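PDB 5DMM: homocysteine S-methyltransferase from Escherichia coli, which catalyses zinc-dependent methyl transfer from S-methylmethionine, or less efficiently S-adenosylmethionine, to homocysteine, yielding methionine. Local coordinates for residues 59-64 / 301-306; 153-158 / 184-189; 238-243 / 285-290. All coordinates share one frame; numbering follows the deposited sequence.

Contact 1: 59-64 / 301-306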
ATOM      1  N   TYR A  59      12.838   6.699   4.159  1.00 18.28           N
ATOM      2  CA  TYR A  59      13.643   7.117   3.007  1.00 17.84           C
ATOM      3  C   TYR A  59      15.139   7.003   3.344  1.00 20.27           C
ATOM      4  O   TYR A  59      15.940   6.625   2.498  1.00 20.49           O
ATOM      5  CB  TYR A  59      13.310   8.546   2.573  1.00 18.77           C
ATOM      6  CG  TYR A  59      12.024   8.755   1.772  1.00 16.77           C
ATOM      7  CD1 TYR A  59      11.721   7.986   0.644  1.00 15.82           C
ATOM      8  CD2 TYR A  59      11.136   9.764   2.130  1.00 17.21           C
ATOM      9  CE1 TYR A  59      10.553   8.212  -0.094  1.00 16.16           C
ATOM     10  CE2 TYR A  59       9.968   9.999   1.394  1.00 16.09           C
ATOM     11  CZ  TYR A  59       9.685   9.213   0.286  1.00 17.69           C
ATOM     12  OH  TYR A  59       8.542   9.432  -0.441  1.00 16.15           O
ATOM     13  N   ARG A  60      15.505   7.321   4.586  1.00 19.07           N
ATOM     14  CA  ARG A  60      16.887   7.186   5.040  1.00 23.88           C
ATOM     15  C   ARG A  60      17.342   5.732   5.029  1.00 22.80           C
ATOM     16  O   ARG A  60      18.490   5.441   4.699  1.00 24.70           O
ATOM     17  CB  ARG A  60      17.065   7.765   6.445  1.00 22.46           C
ATOM     18  CG  ARG A  60      17.064   9.272   6.499  1.00 27.89           C
ATOM     19  CD  ARG A  60      17.282   9.769   7.925  1.00 27.77           C
ATOM     20  NE  ARG A  60      17.572  11.196   7.929  1.00 29.96           N
ATOM     21  CZ  ARG A  60      17.259  12.017   8.919  1.00 31.56           C
ATOM     22  NH1 ARG A  60      16.631  11.550   9.993  1.00 35.92           N
ATOM     23  NH2 ARG A  60      17.571  13.304   8.836  1.00 36.25           N
ATOM     24  N   ALA A  61      16.433   4.823   5.377  1.00 19.61           N
ATOM     25  CA  ALA A  61      16.746   3.402   5.431  1.00 18.34           C
ATOM     26  C   ALA A  61      16.886   2.794   4.031  1.00 22.82           C
ATOM     27  O   ALA A  61      17.369   1.670   3.880  1.00 21.82           O
ATOM     28  CB  ALA A  61      15.685   2.664   6.221  1.00 20.90           C
ATOM     29  N   GLY A  62      16.454   3.530   3.011  1.00 18.79           N
ATOM     30  CA  GLY A  62      16.602   3.066   1.647  1.00 18.72           C
ATOM     31  C   GLY A  62      15.314   2.944   0.857  1.00 18.15           C
ATOM     32  O   GLY A  62      15.354   2.611  -0.331  1.00 17.95           O
ATOM     33  N   ALA A  63      14.171   3.205   1.496  1.00 16.36           N
ATOM     34  CA  ALA A  63      12.890   3.158   0.792  1.00 17.42           C
ATOM     35  C   ALA A  63      12.882   4.149  -0.362  1.00 17.35           C
ATOM     36  O   ALA A  63      13.355   5.269  -0.225  1.00 17.23           O
ATOM     37  CB  ALA A  63      11.725   3.457   1.751  1.00 16.36           C
ATOM     38  N   GLN A  64      12.334   3.740  -1.503  1.00 13.23           N
ATOM     39  CA  GLN A  64      12.198   4.654  -2.623  1.00 14.67           C
ATOM     40  C   GLN A  64      10.736   5.002  -2.867  1.00 17.79           C
ATOM     41  O   GLN A  64      10.418   5.787  -3.764  1.00 17.56           O
ATOM     42  CB  GLN A  64      12.836   4.050  -3.876  1.00 16.32           C
ATOM     43  CG  GLN A  64      14.315   3.767  -3.650  1.00 20.93           C
ATOM     44  CD  GLN A  64      14.863   2.715  -4.586  1.00 23.77           C
ATOM     45  OE1 GLN A  64      14.697   1.516  -4.355  1.00 23.67           O
ATOM     46  NE2 GLN A  64      15.529   3.157  -5.641  1.00 26.26           N
ATOM     47  N   ALA A 301      14.430  -1.017  10.169  1.00 17.21           N
ATOM     48  CA  ALA A 301      15.518  -2.001  10.245  1.00 18.33           C
ATOM     49  C   ALA A 301      15.388  -3.030   9.125  1.00 19.39           C
ATOM     50  O   ALA A 301      16.386  -3.449   8.544  1.00 18.94           O
ATOM     51  CB  ALA A 301      15.537  -2.691  11.596  1.00 21.09           C
ATOM     52  N   ASP A 302      14.154  -3.431   8.825  1.00 19.18           N
ATOM     53  CA  ASP A 302      13.905  -4.379   7.736  1.00 18.47           C
ATOM     54  C   ASP A 302      14.256  -3.787   6.379  1.00 18.86           C
ATOM     55  O   ASP A 302      14.826  -4.478   5.525  1.00 16.04           O
ATOM     56  CB  ASP A 302      12.445  -4.835   7.728  1.00 17.98           C
ATOM     57  CG  ASP A 302      12.043  -5.538   9.007  1.00 23.86           C
ATOM     58  OD1 ASP A 302      12.358  -6.743   9.148  1.00 29.48           O
ATOM     59  OD2 ASP A 302      11.397  -4.898   9.868  1.00 21.84           O
ATOM     60  N   ILE A 303      13.898  -2.519   6.176  1.00 15.31           N
ATOM     61  CA  ILE A 303      14.197  -1.821   4.925  1.00 15.24           C
ATOM     62  C   ILE A 303      15.711  -1.654   4.766  1.00 18.14           C
ATOM     63  O   ILE A 303      16.263  -1.842   3.679  1.00 16.81           O
ATOM     64  CB  ILE A 303      13.486  -0.443   4.877  1.00 15.36           C
ATOM     65  CG1 ILE A 303      11.976  -0.652   4.986  1.00 15.95           C
ATOM     66  CG2 ILE A 303      13.815   0.288   3.591  1.00 16.73           C
ATOM     67  CD1 ILE A 303      11.453  -1.663   3.961  1.00 16.53           C
ATOM     68  N   ALA A 304      16.382  -1.311   5.859  1.00 15.32           N
ATOM     69  CA  ALA A 304      17.840  -1.192   5.857  1.00 19.99           C
ATOM     70  C   ALA A 304      18.495  -2.524   5.490  1.00 18.10           C
ATOM     71  O   ALA A 304      19.442  -2.576   4.696  1.00 19.04           O
ATOM     72  CB  ALA A 304      18.326  -0.710   7.221  1.00 18.28           C
ATOM     73  N   ALA A 305      17.975  -3.613   6.041  1.00 15.93           N
ATOM     74  CA  ALA A 305      18.490  -4.936   5.693  1.00 19.84           C
ATOM     75  C   ALA A 305      18.271  -5.268   4.211  1.00 21.36           C
ATOM     76  O   ALA A 305      19.137  -5.857   3.569  1.00 20.34           O
ATOM     77  CB  ALA A 305      17.850  -6.005   6.569  1.00 16.97           C
ATOM     78  N   LEU A 306      17.120  -4.888   3.666  1.00 18.64           N
ATOM     79  CA  LEU A 306      16.832  -5.164   2.255  1.00 18.56           C
ATOM     80  C   LEU A 306      17.775  -4.381   1.368  1.00 21.78           C
ATOM     81  O   LEU A 306      18.271  -4.891   0.354  1.00 25.25           O
ATOM     82  CB  LEU A 306      15.377  -4.817   1.911  1.00 17.12           C
ATOM     83  CG  LEU A 306      14.303  -5.804   2.383  1.00 17.32           C
ATOM     84  CD1 LEU A 306      12.934  -5.173   2.318  1.00 16.20           C
ATOM     85  CD2 LEU A 306      14.331  -7.056   1.520  1.00 17.56           C
TER
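Ile-303 pushes its beta-branched side chain against the turn that ends helix 48-61, and its CG2 methyl does most of the touching. The chain crossing here is a barrel closure: helix 300-309, which follows the last strand of this TIM barrel, lies beside the helix that leads into the second strand, 65-67. The branching of the isoleucine decides which carbon faces the turn. CG2 stands anti to the backbone N of its own residue, while CG1 takes the place beside that nitrogen (chi1 -60°); this rotation brings the short branch round to the turn and leaves the longer ethyl arm to one side. Ile-303 CG2 lies 4.0 Å from Ala-61 CB and, farther along the turn, 4.2 Å from Ala-63 CB. Between these two methyls Ile-303 CG2 also rests near the backbone, 3.6 Å from Ala-63 N. Tyr-58, one turn back in helix 48-61, also touches Ile-303 and Ala-63 and extends this apolar patch.

Ala-61 works with both of its ends. Ala-61 CB points toward helix 300-309 and sits 4.4 Å from Ala-304 CB, a looser methyl-to-methyl approach, and Ala-61 O receives a CA-H...O contact from Ala-304 CA at 3.5 Å, with 145° at the hydrogen. Gly-62, with a positive phi of 122°, closes the helix in a Schellman motif, with Gly-62 N bonded to Tyr-59 O at 3.2 Å.

Small residues thus let the two backbones come close, with Ala-61 CA only 4.7 Å from Ala-304 CA. Since the segments share no conventional hydrogen bond, their cohesion probably comes from burial and van der Waals contact of methyl groups, chiefly Ile-303 CG2 against Ala-61 and Ala-63, with the CA-H...O contact added.

Contact 2: 153-158 / 184-189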
ATOM      1  N   ARG A 153     -11.651   8.956  -1.218  1.00 13.17           N
ATOM      2  CA  ARG A 153     -10.239   8.772  -0.869  1.00 12.93           C
ATOM      3  C   ARG A 153      -9.368   8.743  -2.127  1.00 16.19           C
ATOM      4  O   ARG A 153      -8.276   9.318  -2.145  1.00 15.08           O
ATOM      5  CB  ARG A 153     -10.029   7.499  -0.042  1.00 12.57           C
ATOM      6  CG  ARG A 153      -8.551   7.135   0.150  1.00 14.46           C
ATOM      7  CD  ARG A 153      -8.385   6.007   1.158  1.00 15.10           C
ATOM      8  NE  ARG A 153      -9.194   4.853   0.796  1.00 15.41           N
ATOM      9  CZ  ARG A 153      -9.272   3.738   1.512  1.00 15.89           C
ATOM     10  NH1 ARG A 153      -8.572   3.616   2.640  1.00 18.57           N
ATOM     11  NH2 ARG A 153     -10.045   2.740   1.096  1.00 15.30           N
ATOM     12  N   VAL A 154      -9.833   8.074  -3.178  1.00 14.64           N
ATOM     13  CA  VAL A 154      -9.095   8.092  -4.437  1.00 12.54           C
ATOM     14  C   VAL A 154      -8.918   9.530  -4.915  1.00 15.12           C
ATOM     15  O   VAL A 154      -7.822   9.938  -5.277  1.00 14.35           O
ATOM     16  CB  VAL A 154      -9.793   7.250  -5.536  1.00 15.84           C
ATOM     17  CG1 VAL A 154      -9.207   7.550  -6.900  1.00 15.07           C
ATOM     18  CG2 VAL A 154      -9.665   5.755  -5.213  1.00 16.39           C
ATOM     19  N   GLU A 155      -9.997  10.312  -4.888  1.00 14.21           N
ATOM     20  CA  GLU A 155      -9.916  11.688  -5.347  1.00 15.33           C
ATOM     21  C   GLU A 155      -8.969  12.530  -4.487  1.00 13.52           C
ATOM     22  O   GLU A 155      -8.143  13.275  -5.014  1.00 16.79           O
ATOM     23  CB  GLU A 155     -11.320  12.297  -5.401  1.00 16.25           C
ATOM     24  CG  GLU A 155     -12.079  11.764  -6.611  1.00 15.63           C
ATOM     25  CD  GLU A 155     -13.480  12.355  -6.798  1.00 25.19           C
ATOM     26  OE1 GLU A 155     -13.891  13.236  -6.015  1.00 23.25           O
ATOM     27  OE2 GLU A 155     -14.171  11.921  -7.746  1.00 20.95           O
ATOM     28  N   ALA A 156      -9.053  12.370  -3.174  1.00 13.57           N
ATOM     29  CA  ALA A 156      -8.242  13.163  -2.258  1.00 17.73           C
ATOM     30  C   ALA A 156      -6.753  12.837  -2.399  1.00 16.18           C
ATOM     31  O   ALA A 156      -5.906  13.738  -2.359  1.00 15.89           O
ATOM     32  CB  ALA A 156      -8.703  12.940  -0.826  1.00 16.57           C
ATOM     33  N   LEU A 157      -6.440  11.556  -2.581  1.00 14.12           N
ATOM     34  CA  LEU A 157      -5.046  11.122  -2.727  1.00 13.63           C
ATOM     35  C   LEU A 157      -4.439  11.651  -4.035  1.00 13.73           C
ATOM     36  O   LEU A 157      -3.293  12.105  -4.063  1.00 16.06           O
ATOM     37  CB  LEU A 157      -4.948   9.589  -2.677  1.00 13.17           C
ATOM     38  CG  LEU A 157      -5.232   8.897  -1.332  1.00 11.75           C
ATOM     39  CD1 LEU A 157      -5.319   7.375  -1.520  1.00 12.40           C
ATOM     40  CD2 LEU A 157      -4.155   9.204  -0.279  1.00 13.06           C
ATOM     41  N   LEU A 158      -5.212  11.601  -5.118  1.00 14.07           N
ATOM     42  CA  LEU A 158      -4.722  12.073  -6.410  1.00 15.67           C
ATOM     43  C   LEU A 158      -4.589  13.599  -6.400  1.00 16.10           C
ATOM     44  O   LEU A 158      -3.577  14.144  -6.857  1.00 17.62           O
ATOM     45  CB  LEU A 158      -5.652  11.610  -7.551  1.00 17.64           C
ATOM     46  CG  LEU A 158      -5.699  10.097  -7.810  1.00 18.20           C
ATOM     47  CD1 LEU A 158      -6.766   9.716  -8.845  1.00 18.26           C
ATOM     48  CD2 LEU A 158      -4.335   9.575  -8.246  1.00 19.14           C
ATOM     49  N   THR A 184     -10.572   3.992 -13.853  1.00 17.33           N
ATOM     50  CA  THR A 184     -10.681   4.470 -15.223  1.00 16.22           C
ATOM     51  C   THR A 184     -11.316   5.863 -15.303  1.00 17.66           C
ATOM     52  O   THR A 184     -11.119   6.573 -16.288  1.00 16.88           O
ATOM     53  CB  THR A 184     -11.493   3.478 -16.118  1.00 20.46           C
ATOM     54  OG1 THR A 184     -12.860   3.420 -15.683  1.00 20.14           O
ATOM     55  CG2 THR A 184     -10.874   2.087 -16.056  1.00 20.76           C
ATOM     56  N   ALA A 185     -12.044   6.269 -14.257  1.00 16.39           N
ATOM     57  CA  ALA A 185     -12.636   7.596 -14.226  1.00 19.64           C
ATOM     58  C   ALA A 185     -11.603   8.677 -13.884  1.00 16.11           C
ATOM     59  O   ALA A 185     -11.937   9.869 -13.872  1.00 17.21           O
ATOM     60  CB  ALA A 185     -13.791   7.636 -13.236  1.00 18.16           C
ATOM     61  N   TYR A 186     -10.369   8.254 -13.594  1.00 17.13           N
ATOM     62  CA  TYR A 186      -9.238   9.154 -13.297  1.00 16.83           C
ATOM     63  C   TYR A 186      -8.071   8.760 -14.180  1.00 22.06           C
ATOM     64  O   TYR A 186      -7.168   8.043 -13.738  1.00 20.21           O
ATOM     65  CB  TYR A 186      -8.843   9.081 -11.810  1.00 19.66           C
ATOM     66  CG  TYR A 186     -10.051   9.253 -10.945  1.00 15.69           C
ATOM     67  CD1 TYR A 186     -10.775   8.149 -10.504  1.00 14.61           C
ATOM     68  CD2 TYR A 186     -10.532  10.520 -10.648  1.00 17.10           C
ATOM     69  CE1 TYR A 186     -11.924   8.308  -9.761  1.00 15.33           C
ATOM     70  CE2 TYR A 186     -11.678  10.686  -9.911  1.00 17.36           C
ATOM     71  CZ  TYR A 186     -12.366   9.574  -9.473  1.00 18.06           C
ATOM     72  OH  TYR A 186     -13.507   9.733  -8.734  1.00 19.50           O
ATOM     73  N   PRO A 187      -8.093   9.207 -15.447  1.00 21.23           N
ATOM     74  CA  PRO A 187      -7.192   8.616 -16.449  1.00 25.77           C
ATOM     75  C   PRO A 187      -5.691   8.797 -16.166  1.00 25.31           C
ATOM     76  O   PRO A 187      -4.902   8.033 -16.711  1.00 25.36           O
ATOM     77  CB  PRO A 187      -7.590   9.337 -17.741  1.00 29.21           C
ATOM     78  CG  PRO A 187      -9.023   9.773 -17.494  1.00 25.40           C
ATOM     79  CD  PRO A 187      -9.053  10.154 -16.049  1.00 22.36           C
ATOM     80  N   ARG A 188      -5.311   9.752 -15.323  1.00 31.16           N
ATOM     81  CA  ARG A 188      -3.898   9.963 -15.006  1.00 32.50           C
ATOM     82  C   ARG A 188      -3.414   9.033 -13.889  1.00 25.84           C
ATOM     83  O   ARG A 188      -2.215   8.895 -13.651  1.00 25.68           O
ATOM     84  CB  ARG A 188      -3.656  11.423 -14.608  1.00 40.00           C
ATOM     85  CG  ARG A 188      -4.211  12.439 -15.599  1.00 52.80           C
ATOM     86  CD  ARG A 188      -3.384  12.503 -16.875  1.00 64.11           C
ATOM     87  NE  ARG A 188      -2.141  13.248 -16.686  1.00 74.30           N
ATOM     88  CZ  ARG A 188      -1.256  13.482 -17.651  1.00 78.02           C
ATOM     89  NH1 ARG A 188      -0.153  14.169 -17.385  1.00 83.17           N
ATOM     90  NH2 ARG A 188      -1.472  13.031 -18.879  1.00 80.84           N
ATOM     91  N   ALA A 189      -4.353   8.405 -13.197  1.00 18.73           N
ATOM     92  CA  ALA A 189      -4.022   7.573 -12.050  1.00 20.57           C
ATOM     93  C   ALA A 189      -3.278   6.321 -12.475  1.00 18.81           C
ATOM     94  O   ALA A 189      -3.567   5.740 -13.516  1.00 17.83           O
ATOM     95  CB  ALA A 189      -5.287   7.191 -11.281  1.00 19.45           C
TER
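Tyr-186 lays its ring across one side of helix 143-159, touching Val-154, Glu-155 and Leu-158 from three directions. In this TIM barrel the tyrosine begins a type I beta turn, 186-189, that carries the chain from helix 173-183 toward strand 191-197. Val-154 comes over a ring face: its CG1, anti to the backbone N (chi1 166°), sits 4.3 Å from the ring centroid and 26° off the normal, a CH-pi contact. Glu-155 instead meets the edge. Its chain is extended beyond CG and crosses the ring at about a right angle, with carboxylate and ring planes 72° apart, and OE2 lies at the ring edge, in its plane, beside the hydroxyl. Leu-158 approaches obliquely at the root of the side chain, where CD1 is 3.7 Å from Tyr-186 CB and 3.8 Å from Ala-189 CB, bridging both ends of the turn. A leucine in place of Tyr-186 would probably leave the Glu-155 carboxylate without its hydroxyl mate and Val-154 without a ring face to rest on. Lys-89 offers Glu-155 OE1 only a long, weak ion pair. The other oxygen is gripped far more closely: Tyr-186 OH donates to Glu-155 OE2 in a very short hydrogen bond of 2.5 Å.

Contact 3: 238-243 / 285-290; sequences ALQHLH and QAAGAR
His-243, near the end of helix 235-243, reaches over the turn that joins helix 281-286 to strand 289-292, and its path can be followed atom by atom. His-243 CB starts close in, 3.2 Å from Ala-287 O. CG, swung anti to the backbone N (chi1 -174°), stays beside the same carbonyl, and from there the imidazole spreads over the peptide group: Ala-287 C and Gly-288 N both lie over one ring face, offset toward its rim. On one branch, His-243 ND1 is 3.4 Å from Ala-287 O but at too poor an angle for a hydrogen bond, and CE1 hangs above the Ala-287 to Gly-288 peptide. On the other, CD2 passes Ala-287 CA. At the tip, His-243 NE2 comes obliquely to 3.7 Å from Ala-286 O.

Beside the ring, Ala-287 CB touches Leu-239 CB and Gln-240 CG, each 4.0 Å away; on the buried side Leu-239 CD1 reaches Ala-289 CB at 4.2 Å and, with Trp-284 and Val-252, continues into the apolar layer between helices and barrel.

Gly-288 (phi 91°) is the C-prime residue of a Schellman motif; a CB here would probably crowd the carbonyl O of Ala-287 and clash with His-243 ND1. With the imidazole tilted by about 29° over a peptide off toward its rim, and without a directed polar bond between the segments, the contact probably rests on apolar and van der Waals packing.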
ATOM      1  N   ALA A 238       3.296 -18.025  -3.247  1.00 20.48           N
ATOM      2  CA  ALA A 238       2.308 -17.138  -3.852  1.00 20.74           C
ATOM      3  C   ALA A 238       2.909 -16.366  -5.013  1.00 19.70           C
ATOM      4  O   ALA A 238       2.286 -16.248  -6.069  1.00 19.84           O
ATOM      5  CB  ALA A 238       1.760 -16.180  -2.819  1.00 18.12           C
ATOM      6  N   LEU A 239       4.116 -15.835  -4.815  1.00 18.47           N
ATOM      7  CA  LEU A 239       4.795 -15.087  -5.868  1.00 18.02           C
ATOM      8  C   LEU A 239       5.119 -15.977  -7.050  1.00 17.20           C
ATOM      9  O   LEU A 239       4.965 -15.567  -8.196  1.00 16.47           O
ATOM     10  CB  LEU A 239       6.082 -14.442  -5.359  1.00 19.22           C
ATOM     11  CG  LEU A 239       5.949 -13.221  -4.449  1.00 16.57           C
ATOM     12  CD1 LEU A 239       7.327 -12.765  -3.946  1.00 20.98           C
ATOM     13  CD2 LEU A 239       5.227 -12.089  -5.183  1.00 17.63           C
ATOM     14  N   GLN A 240       5.593 -17.188  -6.773  1.00 19.42           N
ATOM     15  CA  GLN A 240       5.938 -18.109  -7.859  1.00 15.59           C
ATOM     16  C   GLN A 240       4.711 -18.405  -8.713  1.00 20.33           C
ATOM     17  O   GLN A 240       4.821 -18.521  -9.932  1.00 21.42           O
ATOM     18  CB  GLN A 240       6.551 -19.401  -7.305  1.00 20.75           C
ATOM     19  CG  GLN A 240       7.978 -19.222  -6.847  1.00 26.05           C
ATOM     20  CD  GLN A 240       8.508 -20.402  -6.047  1.00 34.26           C
ATOM     21  OE1 GLN A 240       7.742 -21.233  -5.550  1.00 35.71           O
ATOM     22  NE2 GLN A 240       9.834 -20.475  -5.914  1.00 37.43           N
ATOM     23  N   HIS A 241       3.542 -18.499  -8.084  1.00 20.61           N
ATOM     24  CA  HIS A 241       2.315 -18.741  -8.836  1.00 20.51           C
ATOM     25  C   HIS A 241       1.961 -17.529  -9.710  1.00 21.72           C
ATOM     26  O   HIS A 241       1.667 -17.679 -10.901  1.00 19.72           O
ATOM     27  CB  HIS A 241       1.166 -19.095  -7.888  1.00 21.15           C
ATOM     28  CG  HIS A 241      -0.116 -19.455  -8.585  1.00 26.08           C
ATOM     29  ND1 HIS A 241      -0.255 -20.592  -9.355  1.00 35.18           N
ATOM     30  CD2 HIS A 241      -1.314 -18.826  -8.628  1.00 29.45           C
ATOM     31  CE1 HIS A 241      -1.484 -20.646  -9.840  1.00 31.99           C
ATOM     32  NE2 HIS A 241      -2.148 -19.588  -9.412  1.00 31.28           N
ATOM     33  N   LEU A 242       2.007 -16.328  -9.128  1.00 20.83           N
ATOM     34  CA  LEU A 242       1.780 -15.103  -9.895  1.00 18.05           C
ATOM     35  C   LEU A 242       2.786 -14.952 -11.039  1.00 17.33           C
ATOM     36  O   LEU A 242       2.440 -14.500 -12.118  1.00 18.21           O
ATOM     37  CB  LEU A 242       1.842 -13.879  -8.976  1.00 16.21           C
ATOM     38  CG  LEU A 242       0.706 -13.759  -7.961  1.00 21.08           C
ATOM     39  CD1 LEU A 242       0.978 -12.611  -6.999  1.00 18.49           C
ATOM     40  CD2 LEU A 242      -0.628 -13.527  -8.690  1.00 24.50           C
ATOM     41  N   HIS A 243       4.028 -15.358 -10.792  1.00 17.64           N
ATOM     42  CA  HIS A 243       5.117 -15.308 -11.769  1.00 17.62           C
ATOM     43  C   HIS A 243       4.797 -16.083 -13.061  1.00 21.14           C
ATOM     44  O   HIS A 243       5.290 -15.741 -14.138  1.00 19.96           O
ATOM     45  CB  HIS A 243       6.390 -15.857 -11.107  1.00 18.48           C
ATOM     46  CG  HIS A 243       7.634 -15.743 -11.937  1.00 17.44           C
ATOM     47  ND1 HIS A 243       7.959 -14.614 -12.657  1.00 15.78           N
ATOM     48  CD2 HIS A 243       8.645 -16.624 -12.148  1.00 17.31           C
ATOM     49  CE1 HIS A 243       9.114 -14.797 -13.268  1.00 17.52           C
ATOM     50  NE2 HIS A 243       9.553 -16.011 -12.977  1.00 22.15           N
ATOM     51  N   GLN A 285      13.036 -12.032  -5.813  1.00 14.27           N
ATOM     52  CA  GLN A 285      13.432 -11.378  -7.049  1.00 17.43           C
ATOM     53  C   GLN A 285      13.407 -12.372  -8.206  1.00 17.69           C
ATOM     54  O   GLN A 285      13.023 -12.031  -9.325  1.00 16.15           O
ATOM     55  CB  GLN A 285      14.821 -10.760  -6.917  1.00 18.33           C
ATOM     56  CG  GLN A 285      15.330 -10.093  -8.188  1.00 21.89           C
ATOM     57  CD  GLN A 285      16.612  -9.303  -7.971  1.00 31.14           C
ATOM     58  OE1 GLN A 285      17.010  -9.043  -6.834  1.00 34.58           O
ATOM     59  NE2 GLN A 285      17.259  -8.905  -9.065  1.00 29.87           N
ATOM     60  N   ALA A 286      13.804 -13.607  -7.920  1.00 16.64           N
ATOM     61  CA  ALA A 286      13.808 -14.651  -8.930  1.00 16.06           C
ATOM     62  C   ALA A 286      12.381 -15.021  -9.328  1.00 16.53           C
ATOM     63  O   ALA A 286      12.165 -15.624 -10.380  1.00 19.03           O
ATOM     64  CB  ALA A 286      14.554 -15.885  -8.429  1.00 18.43           C
ATOM     65  N   ALA A 287      11.415 -14.683  -8.477  1.00 18.83           N
ATOM     66  CA  ALA A 287      10.013 -14.959  -8.768  1.00 17.25           C
ATOM     67  C   ALA A 287       9.294 -13.741  -9.334  1.00 17.17           C
ATOM     68  O   ALA A 287       8.074 -13.711  -9.350  1.00 18.69           O
ATOM     69  CB  ALA A 287       9.290 -15.455  -7.522  1.00 18.13           C
ATOM     70  N   GLY A 288      10.043 -12.746  -9.801  1.00 14.94           N
ATOM     71  CA  GLY A 288       9.466 -11.615 -10.503  1.00 14.25           C
ATOM     72  C   GLY A 288       9.075 -10.430  -9.634  1.00 15.75           C
ATOM     73  O   GLY A 288       8.469  -9.475 -10.127  1.00 14.07           O
ATOM     74  N   ALA A 289       9.418 -10.482  -8.351  1.00 14.20           N
ATOM     75  CA  ALA A 289       9.140  -9.346  -7.465  1.00 15.04           C
ATOM     76  C   ALA A 289      10.085  -8.208  -7.819  1.00 15.37           C
ATOM     77  O   ALA A 289      11.290  -8.432  -8.011  1.00 16.47           O
ATOM     78  CB  ALA A 289       9.295  -9.736  -5.993  1.00 14.11           C
ATOM     79  N   ARG A 290       9.543  -7.001  -7.948  1.00 13.80           N
ATOM     80  CA  ARG A 290      10.386  -5.828  -8.183  1.00 15.58           C
ATOM     81  C   ARG A 290      10.036  -4.646  -7.269  1.00 15.38           C
ATOM     82  O   ARG A 290      10.697  -3.613  -7.308  1.00 18.68           O
ATOM     83  CB  ARG A 290      10.308  -5.402  -9.642  1.00 14.52           C
ATOM     84  CG  ARG A 290      10.801  -6.484 -10.594  1.00 12.86           C
ATOM     85  CD  ARG A 290      10.938  -5.976 -12.021  1.00 17.97           C
ATOM     86  NE  ARG A 290      12.059  -5.048 -12.144  1.00 18.07           N
ATOM     87  CZ  ARG A 290      12.331  -4.339 -13.234  1.00 21.12           C
ATOM     88  NH1 ARG A 290      11.564  -4.448 -14.317  1.00 20.58           N
ATOM     89  NH2 ARG A 290      13.371  -3.514 -13.235  1.00 17.18           N
TER

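The three contacts repeat one relation around the TIM barrel: a helix packs against the turn that leads from the neighbouring helix into its strand. Contact 2 uses helix 143-159 and the approach to strand 191-197; contact 3, helix 235-243 and the approach to strand 289-292; contact 1, helix 300-309 and the approach to strand 65-67. Along the chain contacts 2 and 3 follow in series, both nested within the loop closed by contact 1, which joins the last barrel helix back to the start. The centres of contacts 1 and 3 are about 21 Å apart, that of contact 2 about 28 Å from both. All three turns enter strands at their N-terminal ends, whereas the zinc and homocysteine site sits at the C-terminal ends.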